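Local coordinates for protein M64R (Myxoma virus, PDB 5CZ3) that probably acts as a host-range factor of the poxvirus C7 family, helping the virus multiply in different cell types, at residues Ile22-Leu27 with Val114-Val120; Gly30-Gly34 with Phe103-Val107; Leu51-Trp57 with Thr85-Tyr89. One frame throughout, in Å; residues are numbered along the deposited sequence.

Contact 1: residues Ile22-Leu27 with Val114-Val120; sequences IKHVNL and VYPTFLV
Val114 and Leu27 begin a mainly apolar seam across the core of a beta-sandwich, joining the end of strand 20-23, in one sheet, and the loop after it to the loop before strand 117-121 and the start of that strand, in the other. Leu27 CD2 lies 3.3 Å from Val114 O and 4.0 Å from Val114 CG2, one methyl touching both the carbonyl and a side-chain branch. Tyr115 turns its CB away from 22-27, yet its ring comes back: Leu27 CD2 meets it at the edge, near the ring plane, while the hydroxyl runs on to hydrogen-bond Ser32. At Pro116 the ring crosses the Val25 side chain at about a right angle, with Pro116 CG 3.7 Å from Val25 CG1. The same proline carbon rests near Val25 O.

Phe118 carries the closest ring packing of the seam. With Ile22 CG1 set beside its backbone N (chi1 -50°), Ile22 CG2 stands 3.5 Å above the plane of the Phe118 ring, 19° off the normal through the centroid. This is a CH-pi contact shifted toward the rim, and Phe118 CZ is the nearest ring atom. Val25 CG1 meets the edge of the same ring, and Cys35 and Ile139 also pack on the Phe118 side chain. The seam ends at Val120, whose CG2 lies 4.5 Å from Ile22 CD1.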
loop_
_atom_site.group_PDB
_atom_site.type_symbol
_atom_site.label_atom_id
_atom_site.label_comp_id
_atom_site.label_asym_id
_atom_site.label_seq_id
_atom_site.Cartn_x
_atom_site.Cartn_y
_atom_site.Cartn_z
ATOM N N ILE A 22 5.005 -6.095 0.680
ATOM C CA ILE A 22 5.295 -4.896 1.452
ATOM C C ILE A 22 4.361 -4.867 2.656
ATOM O O ILE A 22 3.210 -4.446 2.547
ATOM C CB ILE A 22 5.122 -3.614 0.620
ATOM C CG1 ILE A 22 5.883 -3.727 -0.701
ATOM C CG2 ILE A 22 5.605 -2.408 1.403
ATOM C CD1 ILE A 22 5.646 -2.564 -1.639
ATOM N N LYS A 23 4.860 -5.320 3.801
ATOM C CA LYS A 23 4.005 -5.555 4.958
ATOM C C LYS A 23 4.084 -4.446 6.002
ATOM O O LYS A 23 5.098 -3.753 6.116
ATOM C CB LYS A 23 4.358 -6.898 5.600
ATOM C CG LYS A 23 4.375 -8.052 4.613
ATOM C CD LYS A 23 4.185 -9.385 5.309
ATOM C CE LYS A 23 2.742 -9.570 5.742
ATOM N NZ LYS A 23 2.513 -10.910 6.347
ATOM N N HIS A 24 2.996 -4.295 6.755
ATOM C CA HIS A 24 2.889 -3.311 7.832
ATOM C C HIS A 24 3.166 -1.896 7.331
ATOM O O HIS A 24 3.948 -1.153 7.924
ATOM C CB HIS A 24 3.835 -3.668 8.983
ATOM C CG HIS A 24 3.512 -4.970 9.650
ATOM N ND1 HIS A 24 4.022 -5.322 10.880
ATOM C CD2 HIS A 24 2.731 -6.005 9.257
ATOM C CE1 HIS A 24 3.569 -6.517 11.218
ATOM N NE2 HIS A 24 2.784 -6.953 10.250
ATOM N N VAL A 25 2.510 -1.536 6.235
ATOM C CA VAL A 25 2.651 -0.218 5.631
ATOM C C VAL A 25 1.985 0.853 6.497
ATOM O O VAL A 25 2.366 2.022 6.468
ATOM C CB VAL A 25 2.046 -0.204 4.212
ATOM C CG1 VAL A 25 2.215 1.154 3.557
ATOM C CG2 VAL A 25 2.690 -1.287 3.363
ATOM N N ASN A 26 0.996 0.433 7.279
ATOM C CA ASN A 26 0.241 1.328 8.153
ATOM C C ASN A 26 1.097 2.139 9.123
ATOM O O ASN A 26 2.139 1.674 9.586
ATOM C CB ASN A 26 -0.767 0.516 8.957
ATOM C CG ASN A 26 -0.105 -0.580 9.768
ATOM O OD1 ASN A 26 0.078 -1.699 9.288
ATOM N ND2 ASN A 26 0.271 -0.259 11.001
ATOM N N LEU A 27 0.645 3.350 9.429
ATOM C CA LEU A 27 1.246 4.137 10.498
ATOM C C LEU A 27 1.047 3.395 11.814
ATOM O O LEU A 27 -0.015 2.816 12.038
ATOM C CB LEU A 27 0.619 5.530 10.574
ATOM C CG LEU A 27 0.588 6.379 9.304
ATOM C CD1 LEU A 27 -0.158 7.680 9.560
ATOM C CD2 LEU A 27 1.998 6.657 8.801
ATOM N N VAL A 114 4.517 11.293 6.467
ATOM C CA VAL A 114 4.972 10.158 7.261
ATOM C C VAL A 114 4.535 8.826 6.656
ATOM O O VAL A 114 4.700 7.774 7.274
ATOM C CB VAL A 114 4.481 10.247 8.723
ATOM C CG1 VAL A 114 5.275 11.302 9.483
ATOM C CG2 VAL A 114 2.996 10.538 8.783
ATOM N N TYR A 115 3.981 8.873 5.447
ATOM C CA TYR A 115 3.794 7.658 4.663
ATOM C C TYR A 115 5.167 7.087 4.334
ATOM O O TYR A 115 6.115 7.841 4.109
ATOM C CB TYR A 115 3.023 7.926 3.365
ATOM C CG TYR A 115 1.551 8.249 3.515
ATOM C CD1 TYR A 115 0.890 8.080 4.726
ATOM C CD2 TYR A 115 0.815 8.709 2.426
ATOM C CE1 TYR A 115 -0.463 8.377 4.849
ATOM C CE2 TYR A 115 -0.529 9.005 2.538
ATOM C CZ TYR A 115 -1.165 8.838 3.748
ATOM O OH TYR A 115 -2.505 9.133 3.854
ATOM N N PRO A 116 5.287 5.754 4.302
ATOM C CA PRO A 116 6.572 5.173 3.905
ATOM C C PRO A 116 6.783 5.248 2.393
ATOM O O PRO A 116 5.813 5.290 1.634
ATOM C CB PRO A 116 6.460 3.724 4.381
ATOM C CG PRO A 116 5.001 3.438 4.333
ATOM C CD PRO A 116 4.310 4.726 4.696
ATOM N N THR A 117 8.043 5.271 1.967
ATOM C CA THR A 117 8.373 5.355 0.550
ATOM C C THR A 117 9.272 4.197 0.136
ATOM O O THR A 117 10.316 3.961 0.746
ATOM C CB THR A 117 9.067 6.687 0.211
ATOM O OG1 THR A 117 8.243 7.777 0.640
ATOM C CG2 THR A 117 9.310 6.797 -1.286
ATOM N N PHE A 118 8.860 3.477 -0.902
ATOM C CA PHE A 118 9.595 2.307 -1.359
ATOM C C PHE A 118 10.036 2.442 -2.805
ATOM O O PHE A 118 9.495 3.247 -3.563
ATOM C CB PHE A 118 8.747 1.041 -1.215
ATOM C CG PHE A 118 8.069 0.911 0.113
ATOM C CD1 PHE A 118 8.722 0.329 1.185
ATOM C CD2 PHE A 118 6.769 1.359 0.286
ATOM C CE1 PHE A 118 8.097 0.205 2.409
ATOM C CE2 PHE A 118 6.138 1.239 1.508
ATOM C CZ PHE A 118 6.803 0.662 2.572
ATOM N N LEU A 119 11.025 1.639 -3.179
ATOM C CA LEU A 119 11.397 1.474 -4.575
ATOM C C LEU A 119 11.242 0.009 -4.931
ATOM O O LEU A 119 11.672 -0.862 -4.175
ATOM C CB LEU A 119 12.835 1.933 -4.834
ATOM N N VAL A 120 10.639 -0.268 -6.081
ATOM C CA VAL A 120 10.510 -1.641 -6.547
ATOM C C VAL A 120 10.914 -1.762 -8.013
ATOM O O VAL A 120 10.280 -1.181 -8.894
ATOM C CB VAL A 120 9.074 -2.170 -6.368
ATOM C CG1 VAL A 120 8.956 -3.576 -6.934
ATOM C CG2 VAL A 120 8.673 -2.148 -4.900
#

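Contact 2: residues Gly30-Gly34 with Phe103-Val107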
loop_
_atom_site.group_PDB
_atom_site.type_symbol
_atom_site.label_atom_id
_atom_site.label_comp_id
_atom_site.label_asym_id
_atom_site.label_seq_id
_atom_site.Cartn_x
_atom_site.Cartn_y
_atom_site.Cartn_z
ATOM N N GLY A 30 -2.130 6.756 14.049
ATOM C CA GLY A 30 -2.749 7.793 13.241
ATOM C C GLY A 30 -3.854 7.260 12.352
ATOM O O GLY A 30 -3.718 6.191 11.758
ATOM N N ASP A 31 -4.955 8.004 12.260
ATOM C CA ASP A 31 -6.065 7.608 11.399
ATOM C C ASP A 31 -5.777 7.988 9.952
ATOM O O ASP A 31 -6.419 8.873 9.385
ATOM C CB ASP A 31 -7.375 8.248 11.863
ATOM C CG ASP A 31 -8.571 7.776 11.055
ATOM O OD1 ASP A 31 -8.513 6.656 10.506
ATOM O OD2 ASP A 31 -9.567 8.524 10.964
ATOM N N SER A 32 -4.801 7.309 9.363
ATOM C CA SER A 32 -4.406 7.563 7.987
ATOM C C SER A 32 -3.546 6.418 7.477
ATOM O O SER A 32 -2.851 5.760 8.250
ATOM C CB SER A 32 -3.645 8.885 7.874
ATOM O OG SER A 32 -3.517 9.289 6.522
ATOM N N TYR A 33 -3.582 6.190 6.177
ATOM C CA TYR A 33 -2.792 5.158 5.546
ATOM C C TYR A 33 -2.421 5.508 4.123
ATOM O O TYR A 33 -3.087 6.259 3.477
ATOM C CB TYR A 33 -3.478 3.806 5.615
ATOM C CG TYR A 33 -4.968 3.838 5.713
ATOM C CD1 TYR A 33 -5.743 4.123 4.614
ATOM C CD2 TYR A 33 -5.603 3.549 6.897
ATOM C CE1 TYR A 33 -7.099 4.135 4.699
ATOM C CE2 TYR A 33 -6.957 3.558 6.987
ATOM C CZ TYR A 33 -7.693 3.854 5.886
ATOM O OH TYR A 33 -9.040 3.866 5.967
ATOM N N GLY A 34 -1.336 4.951 3.641
ATOM C CA GLY A 34 -0.854 5.232 2.304
ATOM C C GLY A 34 0.639 5.000 2.207
ATOM O O GLY A 34 1.302 4.744 3.215
ATOM N N PHE A 103 -0.254 5.912 -2.891
ATOM C CA PHE A 103 -1.496 5.588 -2.199
ATOM C C PHE A 103 -1.686 6.560 -1.043
ATOM O O PHE A 103 -0.715 6.964 -0.405
ATOM C CB PHE A 103 -1.487 4.143 -1.699
ATOM C CG PHE A 103 -1.527 3.125 -2.801
ATOM C CD1 PHE A 103 -2.736 2.737 -3.356
ATOM C CD2 PHE A 103 -0.361 2.558 -3.283
ATOM C CE1 PHE A 103 -2.780 1.802 -4.373
ATOM C CE2 PHE A 103 -0.397 1.621 -4.300
ATOM C CZ PHE A 103 -1.609 1.243 -4.844
ATOM N N TYR A 104 -2.931 6.945 -0.780
ATOM C CA TYR A 104 -3.207 7.935 0.257
ATOM C C TYR A 104 -4.661 7.930 0.713
ATOM O O TYR A 104 -5.571 7.642 -0.064
ATOM C CB TYR A 104 -2.831 9.337 -0.235
ATOM C CG TYR A 104 -3.583 9.791 -1.469
ATOM C CD1 TYR A 104 -3.169 9.411 -2.739
ATOM C CD2 TYR A 104 -4.699 10.612 -1.363
ATOM C CE1 TYR A 104 -3.850 9.827 -3.870
ATOM C CE2 TYR A 104 -5.387 11.033 -2.489
ATOM C CZ TYR A 104 -4.957 10.638 -3.738
ATOM O OH TYR A 104 -5.636 11.055 -4.861
ATOM N N SER A 105 -4.864 8.257 1.984
ATOM C CA SER A 105 -6.200 8.413 2.542
ATOM C C SER A 105 -6.490 9.886 2.798
ATOM O O SER A 105 -7.645 10.288 2.929
ATOM C CB SER A 105 -6.345 7.614 3.838
ATOM O OG SER A 105 -5.441 8.077 4.829
ATOM N N ASP A 106 -5.429 10.685 2.868
ATOM C CA ASP A 106 -5.557 12.102 3.182
ATOM C C ASP A 106 -4.670 12.967 2.289
ATOM O O ASP A 106 -3.746 12.472 1.643
ATOM C CB ASP A 106 -5.218 12.351 4.653
ATOM C CG ASP A 106 -6.088 11.544 5.596
ATOM O OD1 ASP A 106 -7.175 12.032 5.966
ATOM O OD2 ASP A 106 -5.686 10.420 5.966
ATOM N N VAL A 107 -4.963 14.265 2.266
ATOM C CA VAL A 107 -4.231 15.218 1.438
ATOM C C VAL A 107 -3.242 16.023 2.278
ATOM O O VAL A 107 -2.184 16.430 1.794
ATOM C CB VAL A 107 -5.197 16.183 0.717
ATOM C CG2 VAL A 107 -6.261 15.398 -0.035
#
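Ser32 and Tyr33 meet Ser105 and Asp106 where the loop leading into strand 34-40 runs roughly antiparallel to the chain leaving strand 99-104, its neighbour in the mixed sheet of the beta-sandwich. Asp31, at the centre of an inverse gamma turn, brings its carbonyl near Asp106. Lys64 NZ links the two, donating to Asp31 O and forming a salt bridge with Asp106 OD1, while the Asp31 carboxylate is hydrogen-bonded to His9.

Ser32 holds OG trans to its backbone N (chi1 -167°), which carries the hydroxyl to the other carboxylate oxygen: Ser32 OG donates to Asp106 OD2 over 2.5 Å, reaching it on the anti side and somewhat out of the carboxylate plane. Ser105 OG donates to Asp106 OD2 over 2.6 Å from above that plane, 42° out of it. Two hydroxyls and a lysine thus hold the Asp106 carboxylate, a setting that would probably favour its charged form.

Tyr33 uses its backbone: Tyr33 N donates to Ser105 OG at 3.0 Å, almost straight at 168°, and this serine hydroxyl accepts from one segment and donates within its own. Tyr33 CD1 also rests 3.6 Å from Ser105 CB. The Tyr33 hydroxyl is hydrogen-bonded to Lys64 O, and that of Tyr115 accepts from Ser105 N. At Gly34, whose backbone angles call for glycine, the bare CA sits 3.2 Å from Phe103 O and 4.2 Å from Phe103 CB.

Contact 3: residues Leu51-Trp57 with Thr85-Tyr89; sequences LVLEPDW and TSLIY
The Trp57 indole presents its edge to Thr85 O, which lies in the ring plane 3.5 Å from Trp57 NE1, while Pro55 CB sits over the centre of one indole face, 3.7 Å above it. The second flat group, the Tyr89 ring, is met at its edge by Leu53 CD2, 4.2 Å from Tyr89 CE1, with Leu51 O also near the ring plane. Tyr89 belongs to, and Trp57 follows, an antiparallel strand pair of the beta-sandwich, formed by the end of strand 45-54 and the start of strand 87-95, whose short segments run 158° apart.

Leu51 with Tyr89 and Leu53 with Leu87 are hydrogen-bonded pairs, each closed by two backbone bonds; Leu87 N to Leu53 O, at 2.6 Å and 169°, is the shortest of the four. Between them Val52 and Ile88 form a non-hydrogen-bonded pair with side chains on the other face, where Val52 packs on Phe14 and Arg150. On the face of Leu51, Leu53, Leu87 and Tyr89, Leu53 sends CG opposite its backbone N (chi1 176°) and lies side by side with Leu87. Leu53 CD2 is 4.0 Å from Leu87 CD1. Leu87 CD1 also lies 3.7 Å from Pro55 CG, the two side chains crossing at about a right angle.

Past the last pair, the extended Glu54 side chain passes Ser86 OG and forms a salt bridge with Arg150. A water links Glu54 and Ser86, 3.1 Å from both Glu54 OE2 and Ser86 OG.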
loop_
_atom_site.group_PDB
_atom_site.type_symbol
_atom_site.label_atom_id
_atom_site.label_comp_id
_atom_site.label_asym_id
_atom_site.label_seq_id
_atom_site.Cartn_x
_atom_site.Cartn_y
_atom_site.Cartn_z
ATOM N N LEU A 51 -4.168 -4.759 -1.790
ATOM C CA LEU A 51 -4.033 -4.112 -0.491
ATOM C C LEU A 51 -5.010 -4.715 0.502
ATOM O O LEU A 51 -6.223 -4.687 0.288
ATOM C CB LEU A 51 -4.266 -2.600 -0.599
ATOM C CG LEU A 51 -3.358 -1.766 -1.509
ATOM C CD1 LEU A 51 -3.839 -1.785 -2.953
ATOM C CD2 LEU A 51 -3.258 -0.337 -0.997
ATOM N N VAL A 52 -4.482 -5.265 1.589
ATOM C CA VAL A 52 -5.326 -5.823 2.635
ATOM C C VAL A 52 -5.379 -4.870 3.821
ATOM O O VAL A 52 -4.430 -4.772 4.598
ATOM C CB VAL A 52 -4.825 -7.200 3.095
ATOM C CG1 VAL A 52 -5.733 -7.754 4.182
ATOM C CG2 VAL A 52 -4.749 -8.156 1.909
ATOM N N LEU A 53 -6.498 -4.165 3.948
ATOM C CA LEU A 53 -6.664 -3.160 4.991
ATOM C C LEU A 53 -7.497 -3.687 6.152
ATOM O O LEU A 53 -8.564 -4.268 5.950
ATOM C CB LEU A 53 -7.313 -1.901 4.412
ATOM C CG LEU A 53 -7.638 -0.774 5.395
ATOM C CD1 LEU A 53 -6.364 -0.182 5.977
ATOM C CD2 LEU A 53 -8.478 0.304 4.723
ATOM N N GLU A 54 -7.002 -3.479 7.367
ATOM C CA GLU A 54 -7.732 -3.863 8.569
ATOM C C GLU A 54 -7.914 -2.657 9.479
ATOM O O GLU A 54 -7.107 -2.428 10.381
ATOM C CB GLU A 54 -7.004 -4.985 9.308
ATOM C CG GLU A 54 -6.840 -6.248 8.488
ATOM C CD GLU A 54 -5.879 -7.232 9.121
ATOM O OE1 GLU A 54 -5.848 -7.315 10.367
ATOM O OE2 GLU A 54 -5.151 -7.917 8.373
ATOM N N PRO A 55 -8.977 -1.876 9.237
ATOM C CA PRO A 55 -9.273 -0.653 9.991
ATOM C C PRO A 55 -9.441 -0.905 11.483
ATOM O O PRO A 55 -9.956 -1.949 11.881
ATOM C CB PRO A 55 -10.591 -0.171 9.376
ATOM C CG PRO A 55 -10.620 -0.773 8.019
ATOM C CD PRO A 55 -9.962 -2.109 8.166
ATOM N N ASP A 56 -9.003 0.050 12.296
ATOM C CA ASP A 56 -9.203 -0.017 13.736
ATOM C C ASP A 56 -10.623 0.437 14.057
ATOM O O ASP A 56 -10.839 1.561 14.509
ATOM C CB ASP A 56 -8.170 0.848 14.462
ATOM C CG ASP A 56 -8.162 0.620 15.960
ATOM O OD1 ASP A 56 -8.859 -0.303 16.432
ATOM O OD2 ASP A 56 -7.449 1.364 16.667
ATOM N N TRP A 57 -11.582 -0.452 13.816
ATOM C CA TRP A 57 -13.004 -0.121 13.887
ATOM C C TRP A 57 -13.438 0.443 15.239
ATOM O O TRP A 57 -14.304 1.316 15.301
ATOM C CB TRP A 57 -13.850 -1.355 13.560
ATOM C CG TRP A 57 -13.663 -1.877 12.160
ATOM C CD1 TRP A 57 -13.053 -3.042 11.795
ATOM C CD2 TRP A 57 -14.092 -1.250 10.944
ATOM N NE1 TRP A 57 -13.075 -3.179 10.428
ATOM C CE2 TRP A 57 -13.707 -2.094 9.883
ATOM C CE3 TRP A 57 -14.763 -0.059 10.650
ATOM C CZ2 TRP A 57 -13.971 -1.783 8.550
ATOM C CZ3 TRP A 57 -15.023 0.247 9.326
ATOM C CH2 TRP A 57 -14.627 -0.611 8.293
ATOM N N THR A 85 -13.305 -8.443 9.119
ATOM C CA THR A 85 -12.385 -7.475 9.703
ATOM C C THR A 85 -11.552 -6.749 8.652
ATOM O O THR A 85 -11.053 -5.650 8.896
ATOM C CB THR A 85 -11.431 -8.159 10.699
ATOM O OG1 THR A 85 -10.897 -9.351 10.106
ATOM C CG2 THR A 85 -12.171 -8.527 11.972
ATOM N N SER A 86 -11.408 -7.365 7.483
ATOM C CA SER A 86 -10.514 -6.851 6.452
ATOM C C SER A 86 -11.243 -6.262 5.252
ATOM O O SER A 86 -12.280 -6.768 4.824
ATOM C CB SER A 86 -9.573 -7.959 5.973
ATOM O OG SER A 86 -8.759 -8.426 7.033
ATOM N N LEU A 87 -10.683 -5.181 4.719
ATOM C CA LEU A 87 -11.110 -4.621 3.445
ATOM C C LEU A 87 -10.045 -4.947 2.404
ATOM O O LEU A 87 -8.861 -4.689 2.620
ATOM C CB LEU A 87 -11.322 -3.108 3.547
ATOM C CG LEU A 87 -12.313 -2.601 4.600
ATOM C CD1 LEU A 87 -12.236 -1.088 4.725
ATOM C CD2 LEU A 87 -13.727 -3.041 4.258
ATOM N N ILE A 88 -10.461 -5.518 1.280
ATOM C CA ILE A 88 -9.509 -5.988 0.282
ATOM C C ILE A 88 -9.606 -5.207 -1.025
ATOM O O ILE A 88 -10.569 -5.350 -1.778
ATOM C CB ILE A 88 -9.707 -7.487 -0.005
ATOM C CG1 ILE A 88 -9.537 -8.291 1.285
ATOM C CG2 ILE A 88 -8.725 -7.962 -1.062
ATOM C CD1 ILE A 88 -9.962 -9.735 1.170
ATOM N N TYR A 89 -8.600 -4.378 -1.282
ATOM C CA TYR A 89 -8.530 -3.607 -2.518
ATOM C C TYR A 89 -7.656 -4.307 -3.555
ATOM O O TYR A 89 -6.692 -4.992 -3.210
ATOM C CB TYR A 89 -7.979 -2.203 -2.253
ATOM C CG TYR A 89 -8.848 -1.320 -1.383
ATOM C CD1 TYR A 89 -8.764 -1.375 0.002
ATOM C CD2 TYR A 89 -9.734 -0.412 -1.949
ATOM C CE1 TYR A 89 -9.548 -0.560 0.799
ATOM C CE2 TYR A 89 -10.520 0.408 -1.161
ATOM C CZ TYR A 89 -10.424 0.328 0.212
ATOM O OH TYR A 89 -11.207 1.142 0.997
HETATM O O HOH W 1 -6.425 -10.471 7.043
#

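In the fold
Contact 1 and contact 3 are mostly buried but differ in kind: contact 1 joins the two sheets of the sandwich mainly through apolar side chains, whereas contact 3 zips neighbouring strands of one sheet with backbone bonds and reaches the surface at Trp57 and Thr85. Contact 2, only partly buried, closes the end of the mixed sheet with serine hydroxyls, a carboxylate and a backbone N-H. It touches contact 1, where Tyr115 OH probably hydrogen-bonds Ser32 OG and Ser105 N and Pro116 CD packs near Gly34 O. It also touches contact 3 across the sandwich, where Phe103 CD1 meets Leu51 CD2 and Tyr33 OH packs on Leu53 CD2. Contacts 1 and 3 do not touch; their nearest atoms are about 6 Å apart.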